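Local coordinates for protein dTDP-4-amino-4,6-dideoxyglucose formyltransferase (Shewanella sp. FDAARGOS_354, PDB 6V2T) that probably transfers a formyl group from a folate cofactor to the amino group of dTDP-4-amino-4,6-dideoxyglucose, a sugar nucleotide linked to O-antigen synthesis, at residues Q40-V45 and D188-L193; T75-K80 and A86-H91; K161-F166 and Q179-D184. All blocks are in the same frame, centred on the assembly; numbering follows the deposited sequence.

Overall arrangement
All three contacts belong to the formyltransferase core, a Rossmann-like mixed sheet with helices on both faces. Interaction 1 joins helix 33-45 to helix 171-194, segments 143 residues apart, and both other contacts fall within the chain it spans. Interaction 2 comes next, setting helix 82-91 against strand 75-77 at one edge of the sheet; interaction 3 sets helix 171-194 against strand 157-163 at the other. The centres of interactions 2 and 3 are about 31 Å apart, on opposite sides of the chain's centre; that of interaction 1 lies about 22 Å from the former and about 18 Å from the latter. Helix 171-194 serves interactions 1 and 3, tying an early helix to edge strand 157-163.

Interaction 1 (Q40-V45 and D188-L193); sequences QNLVAV and DHLADL
Leu190 of helix 171-194 reaches between Leu42 and Val43 of helix 33-45, packing together two helices that cover the same face of the Rossmann-like sheet. The contact is purely apolar and small, 121 Å² in all. Leu190 CD2 does most of the touching: it lies 3.9 Å from Val43 CG2 and 4.1 Å from Leu42 CD1. The two leucines run past each other, pointing opposite ways, which also brings Leu42 CD1 to 4.1 Å from Leu190 CB. With its CG anti to the backbone N (chi1 176°), Leu190 sends its branched end across the gap. Leucine suits this place because its forked end can reach both partners across helices whose Leu42 CA and Leu190 CA are 8.2 Å apart. The shorter valine serves on the side nearer the sheet, where it also meets Phe55 and Tyr57 of strand 53-60.

The side-chain hydrogen bond of these segments lies within helix 171-194, which is kinked here, and joins His189 to Asp192. Outside neighbours add to it: Phe159 of strand 157-163 stacks on the His189 ring, and Asn197 bonds Asp192 OD1. His189 ND1 donates to Asp192 OD2 over 2.8 Å, exactly in the imidazole plane and on the oxygen's anti lone pair.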
loop_
_atom_site.group_PDB
_atom_site.type_symbol
_atom_site.label_atom_id
_atom_site.label_comp_id
_atom_site.label_asym_id
_atom_site.label_seq_id
_atom_site.Cartn_x
_atom_site.Cartn_y
_atom_site.Cartn_z
ATOM N N GLN B 40 -5.013 -15.323 -28.499
ATOM C CA GLN B 40 -4.077 -15.840 -29.539
ATOM C C GLN B 40 -3.677 -17.284 -29.225
ATOM O O GLN B 40 -3.817 -18.142 -30.114
ATOM C CB GLN B 40 -2.888 -14.902 -29.683
ATOM C CG GLN B 40 -3.209 -13.763 -30.631
ATOM C CD GLN B 40 -2.144 -12.703 -30.693
ATOM O OE1 GLN B 40 -1.267 -12.623 -29.834
ATOM N NE2 GLN B 40 -2.258 -11.844 -31.695
ATOM N N ASN B 41 -3.213 -17.537 -28.006
ATOM C CA ASN B 41 -2.844 -18.893 -27.541
ATOM C C ASN B 41 -4.084 -19.796 -27.608
ATOM O O ASN B 41 -3.980 -20.894 -28.163
ATOM C CB ASN B 41 -2.217 -18.869 -26.147
ATOM C CG ASN B 41 -1.704 -20.238 -25.773
ATOM O OD1 ASN B 41 -0.831 -20.775 -26.457
ATOM N ND2 ASN B 41 -2.293 -20.828 -24.750
ATOM N N LEU B 42 -5.230 -19.348 -27.096
ATOM C CA LEU B 42 -6.474 -20.173 -27.030
ATOM C C LEU B 42 -6.863 -20.663 -28.426
ATOM O O LEU B 42 -7.400 -21.799 -28.538
ATOM C CB LEU B 42 -7.614 -19.325 -26.464
ATOM C CG LEU B 42 -8.445 -19.962 -25.365
ATOM C CD1 LEU B 42 -9.713 -19.142 -25.137
ATOM C CD2 LEU B 42 -8.778 -21.412 -25.659
ATOM N N VAL B 43 -6.637 -19.827 -29.443
ATOM C CA VAL B 43 -6.986 -20.124 -30.859
ATOM C C VAL B 43 -6.093 -21.280 -31.332
ATOM O O VAL B 43 -6.658 -22.310 -31.771
ATOM C CB VAL B 43 -6.890 -18.853 -31.723
ATOM C CG1 VAL B 43 -6.777 -19.148 -33.207
ATOM C CG2 VAL B 43 -8.084 -17.924 -31.453
ATOM N N ALA B 44 -4.767 -21.160 -31.162
ATOM C CA ALA B 44 -3.789 -22.256 -31.392
ATOM C C ALA B 44 -4.291 -23.563 -30.762
ATOM O O ALA B 44 -4.351 -24.553 -31.487
ATOM C CB ALA B 44 -2.429 -21.870 -30.854
ATOM N N VAL B 45 -4.662 -23.572 -29.477
ATOM C CA VAL B 45 -5.012 -24.807 -28.703
ATOM C C VAL B 45 -6.320 -25.435 -29.228
ATOM O O VAL B 45 -6.509 -26.678 -29.046
ATOM C CB VAL B 45 -5.105 -24.513 -27.188
ATOM C CG1 VAL B 45 -5.866 -25.587 -26.419
ATOM C CG2 VAL B 45 -3.730 -24.302 -26.565
ATOM N N ASP B 188 -13.777 -22.266 -22.170
ATOM C CA ASP B 188 -15.047 -23.011 -22.310
ATOM C C ASP B 188 -15.882 -22.543 -23.520
ATOM O O ASP B 188 -16.630 -23.389 -24.028
ATOM C CB ASP B 188 -15.856 -22.930 -21.012
ATOM C CG ASP B 188 -15.216 -23.689 -19.854
ATOM O OD1 ASP B 188 -15.740 -23.603 -18.717
ATOM O OD2 ASP B 188 -14.204 -24.355 -20.098
ATOM N N HIS B 189 -15.790 -21.290 -23.986
ATOM C CA HIS B 189 -16.842 -20.713 -24.881
ATOM C C HIS B 189 -16.320 -19.921 -26.069
ATOM O O HIS B 189 -17.175 -19.430 -26.825
ATOM C CB HIS B 189 -17.808 -19.844 -24.076
ATOM C CG HIS B 189 -18.565 -20.627 -23.064
ATOM N ND1 HIS B 189 -19.237 -21.782 -23.395
ATOM C CD2 HIS B 189 -18.751 -20.443 -21.740
ATOM C CE1 HIS B 189 -19.826 -22.266 -22.310
ATOM N NE2 HIS B 189 -19.558 -21.453 -21.288
ATOM N N LEU B 190 -15.018 -19.812 -26.318
ATOM C CA LEU B 190 -14.576 -19.022 -27.488
ATOM C C LEU B 190 -15.164 -19.662 -28.762
ATOM O O LEU B 190 -15.747 -18.941 -29.542
ATOM C CB LEU B 190 -13.053 -18.918 -27.552
ATOM C CG LEU B 190 -12.525 -18.195 -28.791
ATOM C CD1 LEU B 190 -12.991 -16.750 -28.816
ATOM C CD2 LEU B 190 -11.012 -18.268 -28.881
ATOM N N ALA B 191 -15.021 -20.983 -28.964
ATOM C CA ALA B 191 -15.561 -21.695 -30.146
ATOM C C ALA B 191 -17.077 -21.463 -30.216
ATOM O O ALA B 191 -17.573 -21.150 -31.312
ATOM C CB ALA B 191 -15.252 -23.183 -30.079
ATOM N N ASP B 192 -17.751 -21.624 -29.081
ATOM C CA ASP B 192 -19.216 -21.464 -28.925
ATOM C C ASP B 192 -19.631 -20.079 -29.430
ATOM O O ASP B 192 -20.623 -20.015 -30.160
ATOM C CB ASP B 192 -19.658 -21.639 -27.477
ATOM C CG ASP B 192 -19.640 -23.065 -26.968
ATOM O OD1 ASP B 192 -19.672 -23.983 -27.797
ATOM O OD2 ASP B 192 -19.624 -23.230 -25.732
ATOM N N LEU B 193 -18.890 -19.035 -29.061
ATOM C CA LEU B 193 -19.160 -17.625 -29.461
ATOM C C LEU B 193 -19.048 -17.502 -30.967
ATOM O O LEU B 193 -19.950 -16.926 -31.640
ATOM C CB LEU B 193 -18.119 -16.683 -28.841
ATOM C CG LEU B 193 -18.250 -16.454 -27.348
ATOM C CD1 LEU B 193 -17.184 -15.461 -26.871
ATOM C CD2 LEU B 193 -19.665 -15.985 -27.019
#

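Interaction 2 (T75-K80 and A86-H91); sequences TSINVK and AHIVEH
This is a buried, wholly apolar contact in which Ile77 and Val79 meet Ile88, at the edge of the Rossmann-like sheet where the chain leaves strand 75-77 through a short loop and enters helix 82-91. Strand, loop and helix form the first part of a beta-alpha-beta crossover, which continues into the parallel strand 94-98, on the far side of strands 53-60 and 24-30. The helix therefore has to pass back over the sheet, and Ile88 is one of the residues that seats it there.

The delta methyls lead. Ile77 CD1 lies 4.0 Å from Ile88 CD1 and equally far from Ile88 CG1, so the end of one chain rests against the outer part of the other, and the two cross at a slant. Ile77 extends its longer branch, with CG1 anti to the backbone N (chi1 -156°), off the strand and toward the helix. Beta branching suits Ile77 to its strand, and the CD1 methyls of both isoleucines let them meet although Ile77 CA and Ile88 CA are 9.7 Å apart. Val79 adds a looser touch from the loop, its CG2 4.5 Å from Ile88 CD1. Leu27 and Leu108 also meet Ile88, enlarging the apolar layer.

The loop is shaped by polar groups on its other side. Asn78 N donates to Asp84 OD2, and Gln102 reaches both Asn78 OD1 and Val79 N. The cofactor lies nearby, the side chain of Val79 being about 7 Å from the bound folic acid, without touching it. Asn78 itself, a residue well fitted to such a bend, makes an Asx turn: Lys80 N donates to Asn78 OD1 over 3.0 Å, approaching from above the carbonyl plane, 47° out of it.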
loop_
_atom_site.group_PDB
_atom_site.type_symbol
_atom_site.label_atom_id
_atom_site.label_comp_id
_atom_site.label_asym_id
_atom_site.label_seq_id
_atom_site.Cartn_x
_atom_site.Cartn_y
_atom_site.Cartn_z
ATOM N N THR B 75 -2.134 -3.849 -35.198
ATOM C CA THR B 75 -2.205 -2.503 -35.798
ATOM C C THR B 75 -3.479 -1.837 -35.290
ATOM O O THR B 75 -4.319 -2.519 -34.682
ATOM C CB THR B 75 -2.130 -2.585 -37.325
ATOM O OG1 THR B 75 -3.132 -3.523 -37.721
ATOM C CG2 THR B 75 -0.766 -3.023 -37.813
ATOM N N SER B 76 -3.588 -0.540 -35.508
ATOM C CA SER B 76 -4.718 0.291 -35.039
ATOM C C SER B 76 -5.936 0.031 -35.930
ATOM O O SER B 76 -5.745 -0.304 -37.122
ATOM C CB SER B 76 -4.350 1.743 -35.037
ATOM O OG SER B 76 -5.364 2.482 -34.381
ATOM N N ILE B 77 -7.136 0.192 -35.367
ATOM C CA ILE B 77 -8.389 0.374 -36.157
ATOM C C ILE B 77 -9.213 1.448 -35.456
ATOM O O ILE B 77 -9.079 1.557 -34.219
ATOM C CB ILE B 77 -9.165 -0.946 -36.334
ATOM C CG1 ILE B 77 -10.065 -0.906 -37.571
ATOM C CG2 ILE B 77 -9.936 -1.313 -35.071
ATOM C CD1 ILE B 77 -10.445 -2.277 -38.099
ATOM N N ASN B 78 -9.995 2.199 -36.229
ATOM C CA ASN B 78 -10.840 3.323 -35.759
ATOM C C ASN B 78 -12.309 3.050 -36.077
ATOM O O ASN B 78 -12.796 3.410 -37.154
ATOM C CB ASN B 78 -10.406 4.649 -36.379
ATOM C CG ASN B 78 -11.158 5.819 -35.787
ATOM O OD1 ASN B 78 -12.043 5.652 -34.948
ATOM N ND2 ASN B 78 -10.791 7.013 -36.209
ATOM N N VAL B 79 -13.023 2.540 -35.093
ATOM C CA VAL B 79 -14.436 2.104 -35.196
ATOM C C VAL B 79 -15.364 3.320 -35.382
ATOM O O VAL B 79 -16.563 3.109 -35.678
ATOM C CB VAL B 79 -14.727 1.276 -33.932
ATOM C CG1 VAL B 79 -16.173 1.306 -33.535
ATOM C CG2 VAL B 79 -14.202 -0.144 -34.099
ATOM N N LYS B 80 -14.849 4.546 -35.252
ATOM C CA LYS B 80 -15.610 5.786 -35.566
ATOM C C LYS B 80 -15.242 6.304 -36.965
ATOM O O LYS B 80 -15.811 7.319 -37.360
ATOM C CB LYS B 80 -15.351 6.848 -34.498
ATOM C CG LYS B 80 -15.615 6.383 -33.074
ATOM C CD LYS B 80 -15.977 7.504 -32.127
ATOM C CE LYS B 80 -16.130 7.028 -30.698
ATOM N NZ LYS B 80 -15.788 8.097 -29.729
ATOM N N ALA B 86 -16.831 0.421 -42.869
ATOM C CA ALA B 86 -17.137 -0.200 -44.179
ATOM C C ALA B 86 -16.257 -1.437 -44.356
ATOM O O ALA B 86 -16.800 -2.502 -44.707
ATOM C CB ALA B 86 -16.950 0.794 -45.302
ATOM N N HIS B 87 -14.953 -1.326 -44.082
ATOM C CA HIS B 87 -14.015 -2.470 -44.219
ATOM C C HIS B 87 -14.491 -3.609 -43.318
ATOM O O HIS B 87 -14.465 -4.769 -43.777
ATOM C CB HIS B 87 -12.554 -2.111 -43.900
ATOM C CG HIS B 87 -11.633 -3.269 -44.114
ATOM N ND1 HIS B 87 -10.759 -3.716 -43.148
ATOM C CD2 HIS B 87 -11.514 -4.129 -45.148
ATOM C CE1 HIS B 87 -10.108 -4.775 -43.593
ATOM N NE2 HIS B 87 -10.556 -5.048 -44.808
ATOM N N ILE B 88 -14.895 -3.314 -42.075
ATOM C CA ILE B 88 -15.256 -4.408 -41.131
ATOM C C ILE B 88 -16.502 -5.103 -41.689
ATOM O O ILE B 88 -16.488 -6.370 -41.817
ATOM C CB ILE B 88 -15.465 -3.899 -39.687
ATOM C CG1 ILE B 88 -14.184 -3.324 -39.078
ATOM C CG2 ILE B 88 -16.030 -4.998 -38.811
ATOM C CD1 ILE B 88 -14.446 -2.313 -37.993
ATOM N N VAL B 89 -17.523 -4.310 -42.017
ATOM C CA VAL B 89 -18.827 -4.798 -42.540
ATOM C C VAL B 89 -18.585 -5.592 -43.825
ATOM O O VAL B 89 -19.237 -6.630 -44.010
ATOM C CB VAL B 89 -19.818 -3.650 -42.787
ATOM C CG1 VAL B 89 -21.045 -4.174 -43.501
ATOM C CG2 VAL B 89 -20.205 -2.932 -41.497
ATOM N N GLU B 90 -17.677 -5.101 -44.671
ATOM C CA GLU B 90 -17.230 -5.754 -45.928
ATOM C C GLU B 90 -16.607 -7.132 -45.635
ATOM O O GLU B 90 -16.998 -8.094 -46.296
ATOM C CB GLU B 90 -16.263 -4.806 -46.649
ATOM C CG GLU B 90 -15.563 -5.408 -47.856
ATOM C CD GLU B 90 -16.498 -5.951 -48.919
ATOM O OE1 GLU B 90 -17.683 -5.544 -48.938
ATOM O OE2 GLU B 90 -16.041 -6.784 -49.728
ATOM N N HIS B 91 -15.684 -7.244 -44.680
ATOM C CA HIS B 91 -14.692 -8.345 -44.612
ATOM C C HIS B 91 -14.998 -9.370 -43.511
ATOM O O HIS B 91 -14.550 -10.522 -43.642
ATOM C CB HIS B 91 -13.291 -7.744 -44.416
ATOM C CG HIS B 91 -12.183 -8.682 -44.765
ATOM N ND1 HIS B 91 -11.679 -8.784 -46.053
ATOM C CD2 HIS B 91 -11.492 -9.572 -44.008
ATOM C CE1 HIS B 91 -10.718 -9.694 -46.067
ATOM N NE2 HIS B 91 -10.588 -10.193 -44.822
#

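Interaction 3 (K161-F166 and Q179-D184); sequences KEVPIF and QQTEMD
Thr181 sits against both Lys161 and Val163, presenting one branch to each. Its CG2 packs 3.8 Å from Lys161 CB and also touches Lys161 O. On the other branch, Val163 CG1 lies 3.4 Å from Thr181 OG1, the valine and threonine side chains lying alongside with their ends turned contrary ways. The short side chain of Thr181 lets the helix come close to the strand, with 7.0 Å between Lys161 CA and Thr181 CA. A chi1 of -82° puts OG1 beside the backbone N and, with it, CG2 roughly opposite that N, which divides the two branches between their partners.

Strand 157-163 is the last strand of the Rossmann-like mixed sheet, and residues 179-184 of helix 171-194 run at 158° to strand residues 161-163, nearly antiparallel. Lys161, partly exposed, bends at chi3, bringing NZ to 4.3 Å from Asp184 OD2, too long for a salt bridge but near enough for a probable mild attraction. Gln180 steadies that carboxylate, its NE2 donating to Asp184 OD1 at 3.2 Å from above the carboxylate plane.

Further out, backbone bonds to Cys143 and Val141 hold Lys161 and Val163 in the sheet. From another side of the helix, Glu182 OE2 hydrogen-bonds NE2 of His99, a residue of the sugar-nucleotide pocket.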
loop_
_atom_site.group_PDB
_atom_site.type_symbol
_atom_site.label_atom_id
_atom_site.label_comp_id
_atom_site.label_asym_id
_atom_site.label_seq_id
_atom_site.Cartn_x
_atom_site.Cartn_y
_atom_site.Cartn_z
ATOM N N LYS B 161 -20.298 -15.162 -15.483
ATOM C CA LYS B 161 -19.944 -15.797 -14.196
ATOM C C LYS B 161 -19.573 -14.734 -13.173
ATOM O O LYS B 161 -18.741 -13.874 -13.469
ATOM C CB LYS B 161 -18.830 -16.825 -14.411
ATOM C CG LYS B 161 -18.535 -17.659 -13.158
ATOM C CD LYS B 161 -17.741 -18.941 -13.385
ATOM C CE LYS B 161 -17.187 -19.105 -14.794
ATOM N NZ LYS B 161 -16.259 -20.253 -14.926
ATOM N N GLU B 162 -20.228 -14.793 -12.025
ATOM C CA GLU B 162 -19.988 -13.925 -10.867
ATOM C C GLU B 162 -18.674 -14.369 -10.232
ATOM O O GLU B 162 -18.335 -15.557 -10.308
ATOM C CB GLU B 162 -21.148 -14.016 -9.896
ATOM C CG GLU B 162 -20.908 -13.233 -8.619
ATOM C CD GLU B 162 -22.131 -12.981 -7.767
ATOM O OE1 GLU B 162 -23.166 -13.600 -8.046
ATOM O OE2 GLU B 162 -22.068 -12.109 -6.870
ATOM N N VAL B 163 -17.934 -13.423 -9.686
ATOM C CA VAL B 163 -16.761 -13.721 -8.832
ATOM C C VAL B 163 -17.062 -13.082 -7.492
ATOM O O VAL B 163 -17.751 -12.047 -7.409
ATOM C CB VAL B 163 -15.420 -13.269 -9.452
ATOM C CG1 VAL B 163 -15.304 -13.666 -10.907
ATOM C CG2 VAL B 163 -15.193 -11.786 -9.288
ATOM N N PRO B 164 -16.617 -13.745 -6.403
ATOM C CA PRO B 164 -16.822 -13.231 -5.057
ATOM C C PRO B 164 -15.932 -12.002 -4.841
ATOM O O PRO B 164 -14.911 -11.872 -5.514
ATOM C CB PRO B 164 -16.406 -14.411 -4.159
ATOM C CG PRO B 164 -15.370 -15.149 -4.985
ATOM C CD PRO B 164 -15.826 -14.988 -6.424
ATOM N N ILE B 165 -16.406 -11.103 -3.992
ATOM C CA ILE B 165 -15.617 -9.991 -3.399
ATOM C C ILE B 165 -15.467 -10.246 -1.901
ATOM O O ILE B 165 -16.496 -10.408 -1.226
ATOM C CB ILE B 165 -16.286 -8.644 -3.654
ATOM C CG1 ILE B 165 -16.483 -8.415 -5.151
ATOM C CG2 ILE B 165 -15.459 -7.523 -3.018
ATOM C CD1 ILE B 165 -17.066 -7.079 -5.469
ATOM N N PHE B 166 -14.238 -10.177 -1.404
ATOM C CA PHE B 166 -13.943 -10.317 0.040
ATOM C C PHE B 166 -13.731 -8.937 0.665
ATOM O O PHE B 166 -13.386 -7.969 -0.075
ATOM C CB PHE B 166 -12.775 -11.283 0.198
ATOM C CG PHE B 166 -12.961 -12.598 -0.520
ATOM C CD1 PHE B 166 -13.951 -13.485 -0.126
ATOM C CD2 PHE B 166 -12.159 -12.951 -1.588
ATOM C CE1 PHE B 166 -14.125 -14.703 -0.771
ATOM C CE2 PHE B 166 -12.341 -14.163 -2.243
ATOM C CZ PHE B 166 -13.322 -15.038 -1.838
ATOM N N GLN B 179 -10.289 -11.355 -14.162
ATOM C CA GLN B 179 -9.455 -11.718 -15.342
ATOM C C GLN B 179 -9.374 -13.244 -15.436
ATOM O O GLN B 179 -9.480 -13.760 -16.573
ATOM C CB GLN B 179 -8.039 -11.131 -15.304
ATOM C CG GLN B 179 -7.947 -9.622 -15.503
ATOM C CD GLN B 179 -6.503 -9.148 -15.464
ATOM O OE1 GLN B 179 -5.812 -9.185 -14.429
ATOM N NE2 GLN B 179 -6.036 -8.658 -16.594
ATOM N N GLN B 180 -9.245 -13.945 -14.305
ATOM C CA GLN B 180 -9.153 -15.437 -14.309
ATOM C C GLN B 180 -10.467 -16.036 -14.839
ATOM O O GLN B 180 -10.419 -16.979 -15.646
ATOM C CB GLN B 180 -8.858 -16.001 -12.920
ATOM C CG GLN B 180 -8.546 -17.493 -12.955
ATOM C CD GLN B 180 -7.463 -17.848 -13.953
ATOM O OE1 GLN B 180 -6.330 -17.357 -13.872
ATOM N NE2 GLN B 180 -7.815 -18.676 -14.928
ATOM N N THR B 181 -11.592 -15.509 -14.367
ATOM C CA THR B 181 -12.953 -15.916 -14.777
ATOM C C THR B 181 -13.176 -15.617 -16.261
ATOM O O THR B 181 -13.866 -16.443 -16.897
ATOM C CB THR B 181 -13.995 -15.289 -13.847
ATOM O OG1 THR B 181 -13.998 -16.176 -12.734
ATOM C CG2 THR B 181 -15.375 -15.197 -14.446
ATOM N N GLU B 182 -12.706 -14.467 -16.770
ATOM C CA GLU B 182 -12.768 -14.119 -18.199
ATOM C C GLU B 182 -12.004 -15.187 -18.981
ATOM O O GLU B 182 -12.487 -15.605 -20.037
ATOM C CB GLU B 182 -12.149 -12.772 -18.575
ATOM C CG GLU B 182 -12.836 -11.541 -18.022
ATOM C CD GLU B 182 -12.239 -10.259 -18.591
ATOM O OE1 GLU B 182 -10.977 -10.107 -18.534
ATOM O OE2 GLU B 182 -13.017 -9.440 -19.154
ATOM N N MET B 183 -10.838 -15.600 -18.479
ATOM C CA MET B 183 -10.023 -16.628 -19.179
ATOM C C MET B 183 -10.731 -17.978 -19.134
ATOM O O MET B 183 -10.760 -18.624 -20.182
ATOM C CB MET B 183 -8.630 -16.695 -18.567
ATOM C CG MET B 183 -7.836 -15.468 -18.936
ATOM S SD MET B 183 -6.094 -15.544 -18.413
ATOM C CE MET B 183 -6.252 -15.838 -16.655
ATOM N N ASP B 184 -11.320 -18.351 -17.995
ATOM C CA ASP B 184 -12.118 -19.585 -17.839
ATOM C C ASP B 184 -13.274 -19.580 -18.848
ATOM O O ASP B 184 -13.447 -20.588 -19.528
ATOM C CB ASP B 184 -12.670 -19.753 -16.420
ATOM C CG ASP B 184 -11.661 -20.054 -15.319
ATOM O OD1 ASP B 184 -10.479 -20.281 -15.640
ATOM O OD2 ASP B 184 -12.076 -19.991 -14.136
#